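Local coordinates for AAEL008620-PA odorant-binding protein (Aedes aegypti, PDB 5V13) that binds juvenile hormone in mosquito hemolymph, as a secreted, mostly helical member of the odorant-binding protein family, at residues B[64-67]-B[68-72]; B[99-102]-B[103-106]; B[243-246]-B[247-251]; B[271-275]-B[276-280]. All coordinates share one frame; numbering follows the deposited sequence.

Contact 1 is the most central. It is partly buried on helix 59-71 and lines the hormone pocket, so its chemistry is ring packing and ligand contact. Contact 2, about 24 Å away between centres, is a surface contact at the start of helix 99-113, held mainly by backbone bonds. Contact 3, partly buried, lies on the other side of the chain's centre from contact 2. There helix 239-247 ends in a type I beta turn that closes on a glycine, with an arginine-tyrosine bond and bridging waters. Contact 4 is also at the surface, where helix 278-286 begins. Contacts 1 and 4 both bring an aromatic side chain to the hormone, and contacts 1 and 3 each hold a disulfide cysteine.

Contact 1: residues B[64-67]-B[68-72]; sequences YVKC and VSEEL. With JH3 (methyl (2E,6E)-9-[(2R)-3,3-dimethyloxiran-2-yl]-3,7-dimethylnona-2,6-dienoate), chain E.
One wall of the juvenile hormone pocket comes from helix 59-71, where Tyr-64 and Val-68 touch one turn apart. Val-68 CG2 lies over one face of the Tyr-64 ring, 3.8 Å from the ring centroid, in a CH-pi contact. The methyl sits toward the rim, and its closest ring atom is Tyr-64 CZ at 3.6 Å from Val-68 CG2. The tyrosine has CG anti to the backbone N (chi1 -175°), and the ring leans outward and forward from the helix with one face against this methyl. The hormone meets the ring differently, at the edge through C6. Tyr-64 OH is 3.5 Å from JH3 C4 and is hydrogen-bonded to Tyr-33 O. Trp-50 also stacks with the ring.

Ser-69 is the second pocket residue here. With chi1 at -66°, its hydroxyl turns back toward the preceding turn. Ser-69 OG donates to Val-65 O at 2.8 Å, and Ser-69 N donates to the same Val-65 O at 2.9 Å. The two donors reach that carbonyl from opposite faces, so it is gripped twice. Ser-69 OG also lies 3.4 Å from JH3 CC, a methyl on the epoxide ring.

On the outer side, Lys-66 CE touches Glu-70 OE1 at 3.2 Å, but Lys-66 NZ stays 4.3 Å from Glu-70 OE1, beyond a salt bridge. Lys-66 NZ bonds to Asn-120 O instead. Cys-67 SG is in a disulfide with Cys-36 on helix 26-38. Cys-63 pairs with Cys-122, so two half-cystines sit four residues apart on one helix, a spacing typical of the odorant-binding protein fold.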
# COMPACT_ATOMS: atom_id res chain seq x y z
N TYR B 64 13.79 -13.74 -26.08
CA TYR B 64 13.32 -13.08 -24.86
C TYR B 64 12.29 -12.00 -25.19
O TYR B 64 11.26 -11.88 -24.51
CB TYR B 64 14.48 -12.47 -24.08
CG TYR B 64 14.05 -11.88 -22.75
CD1 TYR B 64 13.76 -12.70 -21.68
CD2 TYR B 64 13.91 -10.49 -22.59
CE1 TYR B 64 13.34 -12.16 -20.45
CE2 TYR B 64 13.51 -9.95 -21.37
CZ TYR B 64 13.22 -10.79 -20.30
OH TYR B 64 12.81 -10.27 -19.09
N VAL B 65 12.56 -11.19 -26.21
CA VAL B 65 11.60 -10.16 -26.61
C VAL B 65 10.28 -10.79 -27.06
O VAL B 65 9.20 -10.31 -26.70
CB VAL B 65 12.21 -9.26 -27.70
CG1 VAL B 65 11.18 -8.23 -28.17
CG2 VAL B 65 13.46 -8.56 -27.17
N LYS B 66 10.35 -11.87 -27.83
CA LYS B 66 9.12 -12.55 -28.26
C LYS B 66 8.33 -13.08 -27.07
O LYS B 66 7.11 -12.89 -26.97
CB LYS B 66 9.47 -13.68 -29.23
CG LYS B 66 8.24 -14.49 -29.64
CD LYS B 66 8.60 -15.67 -30.50
CE LYS B 66 7.51 -16.73 -30.38
NZ LYS B 66 7.90 -17.98 -31.09
N CYS B 67 9.03 -13.75 -26.14
CA CYS B 67 8.41 -14.30 -24.94
C CYS B 67 7.70 -13.22 -24.13
O CYS B 67 6.54 -13.39 -23.74
CB CYS B 67 9.48 -14.98 -24.07
SG CYS B 67 8.91 -15.77 -22.50
N VAL B 68 8.39 -12.10 -23.85
CA VAL B 68 7.77 -11.05 -23.04
C VAL B 68 6.59 -10.43 -23.78
O VAL B 68 5.53 -10.17 -23.19
CB VAL B 68 8.80 -9.98 -22.64
CG1 VAL B 68 8.12 -8.81 -21.85
CG2 VAL B 68 9.91 -10.60 -21.82
N SER B 69 6.76 -10.20 -25.08
CA SER B 69 5.69 -9.64 -25.90
C SER B 69 4.46 -10.55 -25.89
O SER B 69 3.33 -10.09 -25.68
CB SER B 69 6.19 -9.42 -27.33
OG SER B 69 7.20 -8.41 -27.35
N GLU B 70 4.66 -11.86 -26.10
CA GLU B 70 3.54 -12.78 -26.06
C GLU B 70 2.91 -12.86 -24.68
O GLU B 70 1.68 -12.91 -24.55
CB GLU B 70 3.98 -14.17 -26.53
CG GLU B 70 4.18 -14.22 -28.02
CD GLU B 70 4.48 -15.61 -28.52
OE1 GLU B 70 4.46 -15.81 -29.75
OE2 GLU B 70 4.74 -16.49 -27.69
N GLU B 71 3.73 -12.90 -23.63
CA GLU B 71 3.16 -13.05 -22.29
C GLU B 71 2.31 -11.84 -21.91
O GLU B 71 1.30 -11.99 -21.22
CB GLU B 71 4.25 -13.28 -21.25
CG GLU B 71 3.69 -13.74 -19.90
CD GLU B 71 3.04 -15.12 -19.98
OE1 GLU B 71 2.06 -15.37 -19.26
OE2 GLU B 71 3.53 -15.98 -20.77
N LEU B 72 2.70 -10.64 -22.35
CA LEU B 72 1.93 -9.43 -22.08
C LEU B 72 0.80 -9.20 -23.09
O LEU B 72 0.12 -8.17 -23.02
CB LEU B 72 2.86 -8.21 -22.07
CG LEU B 72 3.89 -8.26 -20.93
CD1 LEU B 72 4.87 -7.09 -21.00
CD2 LEU B 72 3.16 -8.26 -19.59
C1 JH3 E . 13.57 -7.43 -15.18
O2 JH3 E . 13.60 -6.39 -14.55
O1 JH3 E . 13.60 -8.67 -14.45
CM JH3 E . 13.58 -8.62 -13.02
C2 JH3 E . 13.48 -7.51 -16.65
C3 JH3 E . 13.47 -6.49 -17.52
C3' JH3 E . 13.55 -5.04 -17.12
C4 JH3 E . 13.34 -6.86 -18.98
C5 JH3 E . 12.35 -5.91 -19.65
C6 JH3 E . 11.87 -6.52 -20.95
C7 JH3 E . 12.41 -6.22 -22.14
C7' JH3 E . 13.58 -5.27 -22.24
C8 JH3 E . 11.84 -6.89 -23.38
C9 JH3 E . 11.22 -5.88 -24.35
CA JH3 E . 10.24 -4.93 -23.67
O3 JH3 E . 9.52 -4.08 -24.59
CB JH3 E . 8.76 -5.15 -24.01
CB' JH3 E . 7.83 -4.79 -22.85
CC JH3 E . 8.37 -6.22 -25.01
O HOH W 1 5.39 -16.11 -23.52

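Contact 2: residues B[99-102]-B[103-106]; sequences PEQL and QALK
The first two turns of helix 99-113 make this contact, and Leu-102 meets Lys-106 one turn on. The side chains approach loosely, with Leu-102 CG 4.3 Å from Lys-106 CE. Lys-106 CG also passes 3.6 Å from Leu-102 O. The lysine starts with CG beside its backbone N (chi1 -76°) and then runs extended, which brings its far end, at CE, near the leucine. Its NZ has a long, weak ion pair with Glu-92.

The backbone does most of the binding. Gln-103 N donates to Pro-99 O at 3.0 Å, and Ala-104 N donates to Glu-100 O, also at 3.0 Å. Leu-105 N donates to Gln-101 O at 3.1 Å, and Lys-106 N donates to Leu-102 O. This is the regular i to i+4 pattern of an alpha helix. Proline suits the first turn, where a backbone N-H would have no carbonyl behind it in the helix. Just before the helix, Asp-98 offers OD1 to Gln-101 N.

The helix is amphipathic. Leu-105 is buried and packs on Ala-91, His-136, Thr-139 and Met-143. Leu-102 rests on Phe-95 and Ala-91 of the same inner side. Pro-99, Glu-100 and Gln-103 are exposed. Ala-104 packs on His-136, and its CB comes only within 4.4 Å of Gln-101 OE1.

Gln-103 packs its CB 3.7 Å from Pro-99 O. Its chain bends at the next torsion (chi2 59°), and the amide leads away from the first turn. There Gln-103 NE2 is hydrogen-bonded to Asn-107 OD1, one turn further along the helix.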
# COMPACT_ATOMS: atom_id res chain seq x y z
N PRO B 99 4.26 15.09 -22.69
CA PRO B 99 3.14 15.07 -23.65
C PRO B 99 3.58 14.91 -25.10
O PRO B 99 2.94 14.18 -25.87
CB PRO B 99 2.46 16.42 -23.42
CG PRO B 99 2.81 16.79 -22.02
CD PRO B 99 4.21 16.26 -21.80
N GLU B 100 4.67 15.56 -25.49
CA GLU B 100 5.11 15.46 -26.88
C GLU B 100 5.54 14.03 -27.23
O GLU B 100 5.23 13.54 -28.33
CB GLU B 100 6.23 16.46 -27.15
CG GLU B 100 6.69 16.51 -28.59
CD GLU B 100 7.50 17.75 -28.88
OE1 GLU B 100 7.35 18.30 -29.99
OE2 GLU B 100 8.26 18.18 -28.00
N GLN B 101 6.23 13.35 -26.31
CA GLN B 101 6.63 11.96 -26.56
C GLN B 101 5.43 11.02 -26.52
O GLN B 101 5.42 10.00 -27.23
CB GLN B 101 7.69 11.52 -25.55
CG GLN B 101 9.08 12.07 -25.85
CD GLN B 101 9.44 11.94 -27.32
OE1 GLN B 101 9.60 10.83 -27.84
NE2 GLN B 101 9.56 13.08 -28.00
N LEU B 102 4.43 11.33 -25.69
CA LEU B 102 3.21 10.52 -25.70
C LEU B 102 2.52 10.60 -27.06
O LEU B 102 2.12 9.58 -27.63
CB LEU B 102 2.27 10.99 -24.59
CG LEU B 102 0.91 10.30 -24.51
CD1 LEU B 102 1.07 8.79 -24.35
CD2 LEU B 102 0.10 10.90 -23.36
N GLN B 103 2.39 11.82 -27.61
CA GLN B 103 1.74 11.97 -28.90
C GLN B 103 2.56 11.33 -30.02
O GLN B 103 1.99 10.78 -30.97
CB GLN B 103 1.51 13.46 -29.20
CG GLN B 103 0.69 13.71 -30.46
CD GLN B 103 -0.69 13.06 -30.40
OE1 GLN B 103 -1.34 13.05 -29.36
NE2 GLN B 103 -1.13 12.52 -31.53
N ALA B 104 3.89 11.39 -29.92
CA ALA B 104 4.72 10.73 -30.92
C ALA B 104 4.48 9.23 -30.94
O ALA B 104 4.34 8.62 -32.01
CB ALA B 104 6.20 11.04 -30.67
N LEU B 105 4.42 8.61 -29.76
CA LEU B 105 4.12 7.18 -29.71
C LEU B 105 2.76 6.88 -30.32
O LEU B 105 2.62 5.96 -31.13
CB LEU B 105 4.21 6.67 -28.27
CG LEU B 105 4.09 5.15 -28.06
CD1 LEU B 105 4.97 4.67 -26.90
CD2 LEU B 105 2.65 4.75 -27.83
N LYS B 106 1.75 7.69 -29.99
CA LYS B 106 0.43 7.51 -30.60
C LYS B 106 0.49 7.58 -32.12
O LYS B 106 -0.17 6.78 -32.81
CB LYS B 106 -0.54 8.56 -30.07
CG LYS B 106 -1.04 8.30 -28.67
CD LYS B 106 -2.08 9.33 -28.30
CE LYS B 106 -2.49 9.22 -26.86
NZ LYS B 106 -3.20 10.47 -26.44

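Contact 3: residues B[243-246]-B[247-251]; sequences YNCL and RDKGA
Tyr-243 and Arg-247 lie side by side where helix 239-247 runs out into a type I beta turn, Arg-247 to Gly-250. Both have CG anti to the backbone N (chi1 173° for the tyrosine), and the two side chains point the same way. The arginine stays extended from CG to NE. Its CD lies 3.6 Å from Tyr-243 OH, and its NH1 donates to that Tyr-243 OH at 2.9 Å. The hydroxyl sits at the guanidinium edge, somewhat tilted from the plane. The ring and guanidinium planes are nearly perpendicular, 82° apart. Arg-247 NH2 is also hydrogen-bonded to Asn-185 O, and NH1 has a weak bond to Ser-186 O. Two hydrogen bonds and this weaker one hold the guanidinium's rotation and tie the helix end to the loop of Asn-185 and Ser-186.

Leu-246 is buried against Trp-202, Cys-232 and Leu-254. Cys-245 SG is in a disulfide with Cys-232. Lys-249 runs from the turn back past the last helical turn, and its CG is 3.7 Å from Cys-245 O. The chain bends at its end (chi4 52°). There Lys-249 NZ donates to a water that in turn donates to Cys-245 O, which is 2.9 Å from the water oxygen.

Gly-250 has a positive phi and closes the turn, with Gly-250 N donating to Arg-247 O. It also takes the N-cap position of helix 251-264. Lys-249 N donates to Leu-246 O at 3.0 Å from well above the carbonyl plane. A second water donates both to Leu-246 O and to Gly-250 O, with 2.8 Å between its oxygen and each.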
# COMPACT_ATOMS: atom_id res chain seq x y z
N TYR B 243 -11.68 -26.59 -10.92
CA TYR B 243 -11.59 -26.90 -9.50
C TYR B 243 -12.24 -28.23 -9.17
O TYR B 243 -11.64 -29.08 -8.51
CB TYR B 243 -12.21 -25.76 -8.68
CG TYR B 243 -12.32 -26.06 -7.20
CD1 TYR B 243 -11.24 -25.85 -6.35
CD2 TYR B 243 -13.49 -26.57 -6.66
CE1 TYR B 243 -11.33 -26.12 -4.99
CE2 TYR B 243 -13.59 -26.85 -5.30
CZ TYR B 243 -12.52 -26.62 -4.48
OH TYR B 243 -12.62 -26.90 -3.14
N ASN B 244 -13.48 -28.45 -9.65
CA ASN B 244 -14.16 -29.71 -9.38
C ASN B 244 -13.39 -30.89 -9.96
O ASN B 244 -13.32 -31.97 -9.35
CB ASN B 244 -15.59 -29.69 -9.96
CG ASN B 244 -16.53 -28.80 -9.16
OD1 ASN B 244 -16.29 -28.51 -7.99
ND2 ASN B 244 -17.63 -28.39 -9.78
N CYS B 245 -12.79 -30.72 -11.14
CA CYS B 245 -12.05 -31.83 -11.74
C CYS B 245 -10.80 -32.15 -10.92
O CYS B 245 -10.53 -33.33 -10.64
CB CYS B 245 -11.70 -31.50 -13.19
SG CYS B 245 -10.69 -32.78 -14.03
N LEU B 246 -10.04 -31.13 -10.50
CA LEU B 246 -8.84 -31.38 -9.71
C LEU B 246 -9.17 -31.94 -8.33
O LEU B 246 -8.52 -32.87 -7.86
CB LEU B 246 -8.02 -30.10 -9.57
CG LEU B 246 -7.34 -29.57 -10.85
CD1 LEU B 246 -6.73 -28.21 -10.61
CD2 LEU B 246 -6.28 -30.55 -11.36
N ARG B 247 -10.18 -31.37 -7.66
CA ARG B 247 -10.54 -31.86 -6.33
C ARG B 247 -10.97 -33.32 -6.37
O ARG B 247 -10.69 -34.07 -5.44
CB ARG B 247 -11.63 -30.97 -5.72
CG ARG B 247 -12.05 -31.41 -4.32
CD ARG B 247 -12.97 -30.41 -3.64
NE ARG B 247 -13.39 -30.93 -2.34
CZ ARG B 247 -13.84 -30.18 -1.34
NH1 ARG B 247 -13.94 -28.86 -1.48
NH2 ARG B 247 -14.18 -30.75 -0.20
N ASP B 248 -11.62 -33.75 -7.46
CA ASP B 248 -12.03 -35.15 -7.58
C ASP B 248 -10.85 -36.11 -7.73
O ASP B 248 -11.04 -37.32 -7.58
CB ASP B 248 -12.96 -35.34 -8.78
CG ASP B 248 -14.40 -34.99 -8.46
OD1 ASP B 248 -14.77 -34.97 -7.27
OD2 ASP B 248 -15.17 -34.76 -9.42
N LYS B 249 -9.67 -35.60 -8.05
CA LYS B 249 -8.48 -36.44 -8.10
C LYS B 249 -7.71 -36.45 -6.78
O LYS B 249 -6.70 -37.14 -6.68
CB LYS B 249 -7.57 -35.98 -9.25
CG LYS B 249 -8.22 -36.20 -10.61
CD LYS B 249 -7.35 -35.75 -11.76
CE LYS B 249 -7.63 -36.59 -13.00
NZ LYS B 249 -9.07 -36.64 -13.34
N GLY B 250 -8.18 -35.70 -5.78
CA GLY B 250 -7.58 -35.73 -4.46
C GLY B 250 -7.67 -34.37 -3.79
O GLY B 250 -6.92 -33.45 -4.14
N ALA B 251 -8.60 -34.23 -2.83
CA ALA B 251 -8.86 -32.91 -2.26
C ALA B 251 -7.67 -32.42 -1.42
O ALA B 251 -7.26 -31.26 -1.53
CB ALA B 251 -10.13 -32.95 -1.41
O HOH W 2 -11.41 -35.67 -12.12
O HOH W 3 -5.95 -33.00 -6.69

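Contact 4: residues B[271-275]-B[276-280]; sequences LSSKE and EPWKS
Ser-273 and Trp-278 meet at the start of helix 278-286. Ser-273 OG is 3.9 Å from Trp-278 CD1, obliquely to the indole. Glu-275 O lies 3.5 Å from Trp-278 CB and accepts from Lys-279 N at 2.9 Å, which joins the loop to the first helical turn. Lys-279 reaches back across Lys-274, the two chains at about a right angle. Its CE comes 3.1 Å from Lys-274 O, while its NZ makes no direct hydrogen bond to that oxygen.

The loop is shaped by an ST turn: Ser-273 OG accepts from Glu-275 N at 3.0 Å. OG stands opposite the backbone N (chi1 169°), which turns it toward the chain ahead. A cis peptide bond precedes Pro-277, and Pro-277 CD sits 4.0 Å above the Trp-278 ring plane, over its centre. Glu-276 bends at chi2 (-69°) and reaches forward to the first helical turn, where its OE2 accepts from Ser-280 N at 3.0 Å on the syn side, tilted out of the carboxylate plane.

Further out, Trp-278 packs on Leu-37 and meets the Phe-269 ring. Its indole touches the bound juvenile hormone. Lys-274 packs on Leu-89 of a second subunit.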
# COMPACT_ATOMS: atom_id res chain seq x y z
N LEU B 271 14.03 -8.38 -4.54
CA LEU B 271 14.52 -7.06 -4.94
C LEU B 271 15.78 -6.65 -4.18
O LEU B 271 16.41 -5.65 -4.55
CB LEU B 271 13.42 -6.00 -4.77
CG LEU B 271 12.55 -5.60 -5.97
CD1 LEU B 271 11.72 -6.77 -6.48
CD2 LEU B 271 11.63 -4.43 -5.62
N SER B 272 16.17 -7.39 -3.15
CA SER B 272 17.40 -7.11 -2.42
C SER B 272 18.50 -8.11 -2.74
O SER B 272 19.56 -8.06 -2.11
CB SER B 272 17.14 -7.08 -0.91
OG SER B 272 16.89 -8.38 -0.41
N SER B 273 18.27 -9.01 -3.70
CA SER B 273 19.29 -9.99 -4.06
C SER B 273 20.51 -9.29 -4.64
O SER B 273 20.41 -8.29 -5.34
CB SER B 273 18.74 -10.98 -5.09
OG SER B 273 19.79 -11.79 -5.63
N LYS B 274 21.68 -9.84 -4.32
CA LYS B 274 22.94 -9.40 -4.89
C LYS B 274 23.47 -10.35 -5.97
O LYS B 274 24.55 -10.12 -6.51
CB LYS B 274 23.98 -9.21 -3.78
CG LYS B 274 23.57 -8.16 -2.74
CD LYS B 274 23.44 -6.78 -3.36
CE LYS B 274 23.03 -5.73 -2.33
NZ LYS B 274 23.17 -4.33 -2.85
N GLU B 275 22.71 -11.39 -6.31
CA GLU B 275 23.03 -12.21 -7.46
C GLU B 275 22.54 -11.55 -8.74
O GLU B 275 21.57 -10.80 -8.74
CB GLU B 275 22.39 -13.59 -7.33
CG GLU B 275 22.64 -14.26 -6.00
CD GLU B 275 22.00 -15.62 -5.94
OE1 GLU B 275 20.96 -15.76 -5.27
OE2 GLU B 275 22.53 -16.54 -6.59
N GLU B 276 23.23 -11.84 -9.84
CA GLU B 276 22.79 -11.35 -11.13
C GLU B 276 21.80 -12.33 -11.76
O GLU B 276 21.83 -13.53 -11.46
CB GLU B 276 23.99 -11.15 -12.05
CG GLU B 276 24.95 -10.04 -11.59
CD GLU B 276 24.35 -8.65 -11.69
OE1 GLU B 276 25.06 -7.67 -11.39
OE2 GLU B 276 23.17 -8.51 -12.08
N PRO B 277 20.90 -11.86 -12.64
CA PRO B 277 20.76 -10.49 -13.14
C PRO B 277 19.96 -9.58 -12.21
O PRO B 277 19.74 -8.42 -12.55
CB PRO B 277 20.01 -10.68 -14.46
CG PRO B 277 19.14 -11.87 -14.21
CD PRO B 277 19.97 -12.78 -13.32
N TRP B 278 19.55 -10.10 -11.05
CA TRP B 278 18.62 -9.37 -10.18
C TRP B 278 19.24 -8.07 -9.66
O TRP B 278 18.56 -7.03 -9.61
CB TRP B 278 18.16 -10.27 -9.03
CG TRP B 278 17.87 -11.66 -9.51
CD1 TRP B 278 18.53 -12.80 -9.16
CD2 TRP B 278 16.89 -12.05 -10.48
NE1 TRP B 278 18.00 -13.88 -9.82
CE2 TRP B 278 16.99 -13.44 -10.65
CE3 TRP B 278 15.91 -11.36 -11.22
CZ2 TRP B 278 16.17 -14.16 -11.51
CZ3 TRP B 278 15.10 -12.07 -12.09
CH2 TRP B 278 15.23 -13.46 -12.22
N LYS B 279 20.51 -8.11 -9.26
CA LYS B 279 21.14 -6.90 -8.73
C LYS B 279 21.21 -5.81 -9.78
O LYS B 279 20.87 -4.65 -9.52
CB LYS B 279 22.54 -7.22 -8.19
CG LYS B 279 23.26 -5.99 -7.65
CD LYS B 279 24.76 -6.08 -7.79
CE LYS B 279 25.32 -7.14 -6.87
NZ LYS B 279 26.65 -7.64 -7.30
N SER B 280 21.65 -6.17 -10.99
CA SER B 280 21.72 -5.18 -12.06
C SER B 280 20.35 -4.64 -12.40
O SER B 280 20.22 -3.47 -12.77
CB SER B 280 22.37 -5.78 -13.30
OG SER B 280 23.77 -5.86 -13.11
O HOH W 4 27.56 -9.91 -8.00